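LEOA (Escherichia coli, PDB 4AUR) is a bacterial dynamin that probably binds and hydrolyses GTP, linked to heat-labile (LT) toxin in enterotoxigenic Escherichia coli. Local coordinates at residues A[298-303]-A[548-553]; A[406-411]-A[432-437]. All blocks are in the same frame, centred on the assembly; numbering follows the deposited sequence.

Contact 1 (A[298-303]-A[548-553])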
ATOM      1  N   THR A 298       0.101  -6.765   1.092  1.00 23.48           N
ATOM      2  CA  THR A 298       0.083  -7.577  -0.103  1.00 23.70           C
ATOM      3  C   THR A 298       0.931  -8.810   0.113  1.00 24.32           C
ATOM      4  O   THR A 298       0.579  -9.892  -0.329  1.00 28.09           O
ATOM      5  CB  THR A 298       0.669  -6.845  -1.324  1.00 24.14           C
ATOM      6  OG1 THR A 298      -0.062  -5.655  -1.594  1.00 24.50           O
ATOM      7  CG2 THR A 298       0.596  -7.721  -2.563  1.00 25.62           C
ATOM      8  N   PHE A 299       2.054  -8.652   0.790  1.00 24.81           N
ATOM      9  CA  PHE A 299       2.960  -9.765   0.958  1.00 25.05           C
ATOM     10  C   PHE A 299       2.404 -10.722   1.965  1.00 25.04           C
ATOM     11  O   PHE A 299       2.452 -11.898   1.762  1.00 27.05           O
ATOM     12  CB  PHE A 299       4.367  -9.356   1.414  1.00 25.02           C
ATOM     13  CG  PHE A 299       5.137 -10.518   1.954  1.00 25.45           C
ATOM     14  CD1 PHE A 299       5.509 -11.552   1.108  1.00 27.22           C
ATOM     15  CD2 PHE A 299       5.372 -10.654   3.289  1.00 25.05           C
ATOM     16  CE1 PHE A 299       6.158 -12.672   1.584  1.00 26.06           C
ATOM     17  CE2 PHE A 299       6.001 -11.773   3.777  1.00 26.45           C
ATOM     18  CZ  PHE A 299       6.402 -12.783   2.925  1.00 26.10           C
ATOM     19  N   VAL A 300       1.905 -10.205   3.071  1.00 26.23           N
ATOM     20  CA  VAL A 300       1.452 -11.043   4.161  1.00 26.02           C
ATOM     21  C   VAL A 300       0.168 -11.723   3.791  1.00 28.10           C
ATOM     22  O   VAL A 300      -0.057 -12.837   4.211  1.00 33.01           O
ATOM     23  CB  VAL A 300       1.203 -10.240   5.433  1.00 25.22           C
ATOM     24  CG1 VAL A 300       0.653 -11.132   6.542  1.00 25.59           C
ATOM     25  CG2 VAL A 300       2.474  -9.535   5.872  1.00 24.49           C
ATOM     26  N   GLU A 301      -0.682 -11.061   3.020  1.00 29.88           N
ATOM     27  CA  GLU A 301      -1.913 -11.690   2.576  1.00 32.65           C
ATOM     28  C   GLU A 301      -1.561 -12.857   1.641  1.00 31.54           C
ATOM     29  O   GLU A 301      -1.867 -13.998   1.938  1.00 30.12           O
ATOM     30  CB  GLU A 301      -2.841 -10.657   1.928  1.00 36.27           C
ATOM     31  CG  GLU A 301      -3.745 -11.154   0.801  1.00 40.88           C
ATOM     32  CD  GLU A 301      -3.724 -10.196  -0.400  1.00 45.90           C
ATOM     33  OE1 GLU A 301      -2.729 -10.220  -1.196  1.00 44.12           O
ATOM     34  OE2 GLU A 301      -4.693  -9.404  -0.524  1.00 45.04           O
ATOM     35  N   LYS A 302      -0.882 -12.564   0.540  1.00 30.76           N
ATOM     36  CA  LYS A 302      -0.412 -13.596  -0.374  1.00 29.65           C
ATOM     37  C   LYS A 302       0.262 -14.770   0.316  1.00 29.79           C
ATOM     38  O   LYS A 302       0.038 -15.891  -0.048  1.00 28.39           O
ATOM     39  CB  LYS A 302       0.574 -12.990  -1.361  1.00 31.74           C
ATOM     40  CG  LYS A 302       1.460 -14.006  -2.059  1.00 35.06           C
ATOM     41  CD  LYS A 302       2.000 -13.506  -3.393  1.00 37.00           C
ATOM     42  CE  LYS A 302       3.096 -14.433  -3.947  1.00 38.97           C
ATOM     43  NZ  LYS A 302       2.799 -15.907  -3.953  1.00 36.73           N
ATOM     44  N   ASN A 303       1.129 -14.506   1.283  1.00 32.21           N
ATOM     45  CA  ASN A 303       1.853 -15.571   1.963  1.00 32.53           C
ATOM     46  C   ASN A 303       0.952 -16.399   2.808  1.00 33.60           C
ATOM     47  O   ASN A 303       1.173 -17.571   2.936  1.00 36.02           O
ATOM     48  CB  ASN A 303       2.977 -15.032   2.854  1.00 32.14           C
ATOM     49  CG  ASN A 303       3.909 -16.138   3.365  1.00 31.48           C
ATOM     50  OD1 ASN A 303       3.992 -16.398   4.561  1.00 29.47           O
ATOM     51  ND2 ASN A 303       4.620 -16.790   2.444  1.00 33.28           N
ATOM     52  N   ALA A 548       5.890 -13.675  13.072  1.00 40.52           N
ATOM     53  CA  ALA A 548       6.411 -12.423  13.572  1.00 36.91           C
ATOM     54  C   ALA A 548       5.925 -11.231  12.736  1.00 37.95           C
ATOM     55  O   ALA A 548       5.693 -10.135  13.294  1.00 38.97           O
ATOM     56  CB  ALA A 548       7.924 -12.462  13.643  1.00 36.47           C
ATOM     57  N   ILE A 549       5.769 -11.416  11.421  1.00 33.25           N
ATOM     58  CA  ILE A 549       5.242 -10.318  10.599  1.00 32.35           C
ATOM     59  C   ILE A 549       3.763 -10.160  10.798  1.00 31.78           C
ATOM     60  O   ILE A 549       3.267  -9.042  10.780  1.00 33.61           O
ATOM     61  CB  ILE A 549       5.431 -10.422   9.060  1.00 31.27           C
ATOM     62  CG1 ILE A 549       5.733 -11.835   8.617  1.00 32.63           C
ATOM     63  CG2 ILE A 549       6.456  -9.419   8.550  1.00 30.12           C
ATOM     64  CD1 ILE A 549       5.498 -12.038   7.142  1.00 33.64           C
ATOM     65  N   ARG A 550       3.055 -11.271  10.925  1.00 32.07           N
ATOM     66  CA  ARG A 550       1.633 -11.216  11.155  1.00 31.73           C
ATOM     67  C   ARG A 550       1.345 -10.408  12.406  1.00 31.92           C
ATOM     68  O   ARG A 550       0.468  -9.553  12.372  1.00 32.45           O
ATOM     69  CB  ARG A 550       1.044 -12.591  11.266  1.00 32.37           C
ATOM     70  CG  ARG A 550       1.022 -13.356   9.966  1.00 35.83           C
ATOM     71  CD  ARG A 550       0.485 -14.750  10.265  1.00 42.52           C
ATOM     72  NE  ARG A 550       0.721 -15.747   9.221  1.00 50.09           N
ATOM     73  CZ  ARG A 550       0.533 -17.065   9.388  1.00 55.34           C
ATOM     74  NH1 ARG A 550       0.104 -17.550  10.558  1.00 52.79           N
ATOM     75  NH2 ARG A 550       0.764 -17.909   8.380  1.00 54.29           N
ATOM     76  N   ASP A 551       2.089 -10.652  13.485  1.00 31.80           N
ATOM     77  CA  ASP A 551       1.970  -9.851  14.695  1.00 34.20           C
ATOM     78  C   ASP A 551       2.137  -8.371  14.366  1.00 32.53           C
ATOM     79  O   ASP A 551       1.401  -7.515  14.878  1.00 36.05           O
ATOM     80  CB  ASP A 551       3.031 -10.212  15.743  1.00 39.91           C
ATOM     81  CG  ASP A 551       2.871 -11.635  16.316  1.00 49.58           C
ATOM     82  OD1 ASP A 551       1.908 -12.359  15.934  1.00 58.31           O
ATOM     83  OD2 ASP A 551       3.736 -12.038  17.146  1.00 52.20           O
ATOM     84  N   ASN A 552       3.116  -8.063  13.532  1.00 28.60           N
ATOM     85  CA  ASN A 552       3.458  -6.681  13.233  1.00 27.02           C
ATOM     86  C   ASN A 552       2.476  -6.042  12.303  1.00 24.25           C
ATOM     87  O   ASN A 552       2.106  -4.885  12.465  1.00 22.20           O
ATOM     88  CB  ASN A 552       4.866  -6.583  12.623  1.00 28.99           C
ATOM     89  CG  ASN A 552       5.937  -6.409  13.675  1.00 30.09           C
ATOM     90  OD1 ASN A 552       6.093  -5.332  14.238  1.00 36.45           O
ATOM     91  ND2 ASN A 552       6.661  -7.476  13.966  1.00 31.99           N
ATOM     92  N   ARG A 553       2.056  -6.793  11.308  1.00 22.97           N
ATOM     93  CA  ARG A 553       1.164  -6.246  10.322  1.00 22.37           C
ATOM     94  C   ARG A 553      -0.152  -5.868  10.978  1.00 22.68           C
ATOM     95  O   ARG A 553      -0.783  -4.894  10.592  1.00 23.59           O
ATOM     96  CB  ARG A 553       0.945  -7.250   9.238  1.00 22.20           C
ATOM     97  CG  ARG A 553       0.206  -6.725   8.049  1.00 22.43           C
ATOM     98  CD  ARG A 553      -0.789  -7.767   7.594  1.00 22.97           C
ATOM     99  NE  ARG A 553      -1.971  -7.765   8.448  1.00 22.90           N
ATOM    100  CZ  ARG A 553      -2.959  -6.887   8.330  1.00 22.29           C
ATOM    101  NH1 ARG A 553      -2.896  -5.948   7.414  1.00 22.72           N
ATOM    102  NH2 ARG A 553      -4.002  -6.932   9.123  1.00 21.64           N
TER

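Contact 2 (A[406-411]-A[432-437])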
ATOM      1  N   PHE A 406       8.138 -10.603  -5.487  1.00 26.91           N
ATOM      2  CA  PHE A 406       7.407  -9.442  -5.025  1.00 25.24           C
ATOM      3  C   PHE A 406       8.320  -8.651  -4.097  1.00 26.03           C
ATOM      4  O   PHE A 406       8.602  -7.471  -4.348  1.00 27.37           O
ATOM      5  CB  PHE A 406       6.129  -9.834  -4.307  1.00 24.30           C
ATOM      6  CG  PHE A 406       5.388  -8.663  -3.722  1.00 24.15           C
ATOM      7  CD1 PHE A 406       4.612  -7.850  -4.522  1.00 24.09           C
ATOM      8  CD2 PHE A 406       5.478  -8.363  -2.377  1.00 22.38           C
ATOM      9  CE1 PHE A 406       3.940  -6.755  -3.990  1.00 22.81           C
ATOM     10  CE2 PHE A 406       4.790  -7.292  -1.848  1.00 21.76           C
ATOM     11  CZ  PHE A 406       4.038  -6.483  -2.651  1.00 21.46           C
ATOM     12  N   LEU A 407       8.809  -9.326  -3.057  1.00 24.49           N
ATOM     13  CA  LEU A 407       9.753  -8.745  -2.104  1.00 22.78           C
ATOM     14  C   LEU A 407      11.040  -8.212  -2.719  1.00 24.45           C
ATOM     15  O   LEU A 407      11.670  -7.360  -2.134  1.00 26.05           O
ATOM     16  CB  LEU A 407      10.122  -9.761  -1.037  1.00 21.40           C
ATOM     17  CG  LEU A 407       9.017 -10.260  -0.110  1.00 21.03           C
ATOM     18  CD1 LEU A 407       9.572 -11.375   0.739  1.00 22.01           C
ATOM     19  CD2 LEU A 407       8.508  -9.189   0.811  1.00 21.51           C
ATOM     20  N   SER A 408      11.462  -8.701  -3.879  1.00 25.91           N
ATOM     21  CA  SER A 408      12.715  -8.209  -4.461  1.00 25.86           C
ATOM     22  C   SER A 408      12.516  -6.845  -5.087  1.00 27.07           C
ATOM     23  O   SER A 408      13.457  -6.052  -5.138  1.00 29.85           O
ATOM     24  CB  SER A 408      13.251  -9.182  -5.514  1.00 26.14           C
ATOM     25  OG  SER A 408      13.749 -10.372  -4.920  1.00 25.19           O
ATOM     26  N   GLY A 409      11.292  -6.585  -5.559  1.00 27.42           N
ATOM     27  CA  GLY A 409      10.922  -5.316  -6.185  1.00 27.27           C
ATOM     28  C   GLY A 409      10.503  -4.219  -5.224  1.00 27.93           C
ATOM     29  O   GLY A 409      10.099  -3.138  -5.653  1.00 28.51           O
ATOM     30  N   LEU A 410      10.576  -4.476  -3.924  1.00 27.23           N
ATOM     31  CA  LEU A 410      10.185  -3.464  -2.954  1.00 27.48           C
ATOM     32  C   LEU A 410      11.337  -2.526  -2.647  1.00 29.53           C
ATOM     33  O   LEU A 410      11.110  -1.351  -2.389  1.00 31.79           O
ATOM     34  CB  LEU A 410       9.682  -4.111  -1.665  1.00 25.75           C
ATOM     35  CG  LEU A 410       8.410  -4.951  -1.840  1.00 24.96           C
ATOM     36  CD1 LEU A 410       7.904  -5.440  -0.490  1.00 23.37           C
ATOM     37  CD2 LEU A 410       7.308  -4.196  -2.573  1.00 23.45           C
ATOM     38  N   GLY A 411      12.567  -3.051  -2.679  1.00 30.63           N
ATOM     39  CA  GLY A 411      13.754  -2.293  -2.285  1.00 30.73           C
ATOM     40  C   GLY A 411      14.131  -2.734  -0.895  1.00 30.85           C
ATOM     41  O   GLY A 411      13.273  -3.180  -0.155  1.00 32.10           O
ATOM     42  N   THR A 432      15.059 -10.240   4.897  1.00 23.07           N
ATOM     43  CA  THR A 432      14.984 -11.242   5.963  1.00 23.34           C
ATOM     44  C   THR A 432      13.885 -12.206   5.653  1.00 24.68           C
ATOM     45  O   THR A 432      14.011 -13.382   5.967  1.00 29.67           O
ATOM     46  CB  THR A 432      14.805 -10.696   7.395  1.00 24.61           C
ATOM     47  OG1 THR A 432      13.514 -10.077   7.569  1.00 26.30           O
ATOM     48  CG2 THR A 432      15.912  -9.721   7.747  1.00 25.21           C
ATOM     49  N   LEU A 433      12.821 -11.713   5.025  1.00 24.89           N
ATOM     50  CA  LEU A 433      11.652 -12.504   4.755  1.00 23.64           C
ATOM     51  C   LEU A 433      11.925 -13.282   3.513  1.00 23.98           C
ATOM     52  O   LEU A 433      11.499 -14.408   3.388  1.00 23.92           O
ATOM     53  CB  LEU A 433      10.423 -11.628   4.525  1.00 23.81           C
ATOM     54  CG  LEU A 433       9.885 -10.717   5.631  1.00 23.60           C
ATOM     55  CD1 LEU A 433       9.139  -9.510   5.065  1.00 22.74           C
ATOM     56  CD2 LEU A 433       8.985 -11.510   6.554  1.00 23.65           C
ATOM     57  N   LYS A 434      12.608 -12.675   2.564  1.00 25.92           N
ATOM     58  CA  LYS A 434      12.963 -13.393   1.352  1.00 27.48           C
ATOM     59  C   LYS A 434      13.756 -14.651   1.731  1.00 28.70           C
ATOM     60  O   LYS A 434      13.472 -15.717   1.245  1.00 30.20           O
ATOM     61  CB  LYS A 434      13.771 -12.494   0.439  1.00 28.98           C
ATOM     62  CG  LYS A 434      13.922 -13.007  -0.972  1.00 32.82           C
ATOM     63  CD  LYS A 434      14.232 -11.898  -1.972  1.00 34.64           C
ATOM     64  CE  LYS A 434      15.723 -11.591  -2.052  1.00 39.23           C
ATOM     65  NZ  LYS A 434      16.096 -10.911  -3.337  1.00 40.14           N
ATOM     66  N   THR A 435      14.712 -14.530   2.643  1.00 30.15           N
ATOM     67  CA  THR A 435      15.605 -15.638   3.002  1.00 31.55           C
ATOM     68  C   THR A 435      14.880 -16.888   3.486  1.00 32.49           C
ATOM     69  O   THR A 435      15.274 -18.016   3.205  1.00 33.39           O
ATOM     70  CB  THR A 435      16.528 -15.219   4.150  1.00 30.16           C
ATOM     71  OG1 THR A 435      17.139 -13.984   3.813  1.00 30.55           O
ATOM     72  CG2 THR A 435      17.601 -16.265   4.395  1.00 30.88           C
ATOM     73  N   THR A 436      13.842 -16.652   4.264  1.00 31.43           N
ATOM     74  CA  THR A 436      13.113 -17.693   4.915  1.00 30.18           C
ATOM     75  C   THR A 436      12.339 -18.464   3.860  1.00 31.87           C
ATOM     76  O   THR A 436      12.304 -19.689   3.855  1.00 35.61           O
ATOM     77  CB  THR A 436      12.224 -17.030   5.960  1.00 28.84           C
ATOM     78  OG1 THR A 436      13.072 -16.566   7.009  1.00 28.48           O
ATOM     79  CG2 THR A 436      11.219 -17.975   6.547  1.00 29.98           C
ATOM     80  N   ILE A 437      11.728 -17.721   2.963  1.00 32.29           N
ATOM     81  CA  ILE A 437      11.127 -18.261   1.756  1.00 32.94           C
ATOM     82  C   ILE A 437      12.139 -19.116   0.939  1.00 34.58           C
ATOM     83  O   ILE A 437      11.896 -20.297   0.712  1.00 35.86           O
ATOM     84  CB  ILE A 437      10.503 -17.100   0.942  1.00 30.40           C
ATOM     85  CG1 ILE A 437       9.214 -16.656   1.604  1.00 29.96           C
ATOM     86  CG2 ILE A 437      10.182 -17.507  -0.468  1.00 32.90           C
ATOM     87  CD1 ILE A 437       8.639 -15.411   1.010  1.00 30.16           C
TER

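Contact 1 (A[298-303]-A[548-553])
Lys-302 NZ is gripped by three groups, on the helix turn whose Phe-299 and Val-300 meet Ile-549, Arg-550 and Arg-553. It forms a salt bridge with Asp-306 and hydrogen bonds with Ser-402 OG and the carbonyl of Gln-399. The salt bridge stays within helix 275-343, and the bonds to Ser-402 and Gln-399 tie this helix to helix 368-408. The contact with 548-553 itself is apolar. The two helical segments approach to 10.7 Å between their axes, and their N-to-C directions lie 130° apart. Their backbones are nearest at Val-300 and Arg-550, with 7.0 Å between the CA atoms.

The CB of Val-300 is directed toward the other helix. Its CG1 branch, anti to the backbone N (chi1 177°), touches the aliphatic parts of two arginines. Val-300 CG1 lies 3.8 Å from Arg-553 CD and 4.1 Å from Arg-550 CG. The bend of the Arg-553 chain at chi2 lays CD against the valine. The Arg-550 chain runs extended from CG to NE, and its guanidinium has a long, weak ion pair with Asp-304. The other valine branch, CG2, reaches Ile-549 CD1 at 4.1 Å.

Ile-549 also meets the Phe-299 ring, and these side chains cross at about a right angle. Ile-549 CD1 comes in at the ring edge, near the ring plane, 3.4 Å from Phe-299 CE2. Asn-303 CB sits over one face of the ring, offset toward the rim. The side-chain oxygen of Asn-303 is hydrogen-bonded to Ser-546, which adds a polar link just before helix 547-567.

The contact joins helices 275-343 and 547-567 within the dynamin-like helical domain. The side chains of Phe-299 and Ile-549 also touch helix 430-447, and Phe-299 touches the end region of helix 368-408.

Contact 2 (A[406-411]-A[432-437])
Leu-407 and Lys-434 mark the nearest backbone approach, with 6.6 Å between their CA atoms. Segment 406-411 runs out of helix 368-408 into a turn, and Gly-411 leaves the helical angles with a positive phi of 102°. Segment 432-437 is helical throughout and lies near the start of helix 430-447.

Leu-407 supplies the apolar part of the contact through one methyl. With CG anti to the carbonyl carbon (chi1 -64°) and chi2 extended (173°), CD1 is carried out to the other helix. Leu-407 CD1 is 3.9 Å from Leu-433 CB, and the two side chains cross at about a right angle. The same methyl lies 4.2 Å from Ile-437 CD1, one turn further along that helix. It also rests near the backbone between them, 3.8 Å from Lys-434 N.

The polar part is more exposed to solvent, at Ser-408. Lys-434 NZ donates a hydrogen bond to Ser-408 OG at 2.9 Å. The lysine chain bends at chi3, and its methylene Lys-434 CD also lies beside the serine hydroxyl. Ser-408 OG has a second partner, the carbonyl oxygen of Glu-404, one turn back in its own helix. The side chain of Lys-434 touches Glu-404 as well.

Apolar packing of Leu-407 on Leu-433 and Ile-437 and a lysine-serine bond on the more exposed side join two helices that follow each other in the chain. The loop between them carries Phe-415 and Ile-428, both of which touch Leu-433. The arrangement belongs to the long helical bundle of a dynamin-like protein, in its middle part.

Contacts 1 and 2 lie about 12 Å apart, centre to centre, and share one apolar core. Contact 2 is nested in the chain between the two segments of contact 1. Phe-299 joins them: its CE1 is 3.7 Å from Leu-407 CD1 and equally 3.7 Å from Ile-437 CD1. Ile-549 CD1 adds a second link, 3.6 Å from Leu-433 CD2. Thr-298 CB also packs on Phe-406 CZ at 3.6 Å. Four helices are thus held together within the dynamin-like helical domain. The probable P-loop, near Lys-66, belongs to the separate nucleotide-binding fold, and neither contact includes its residues.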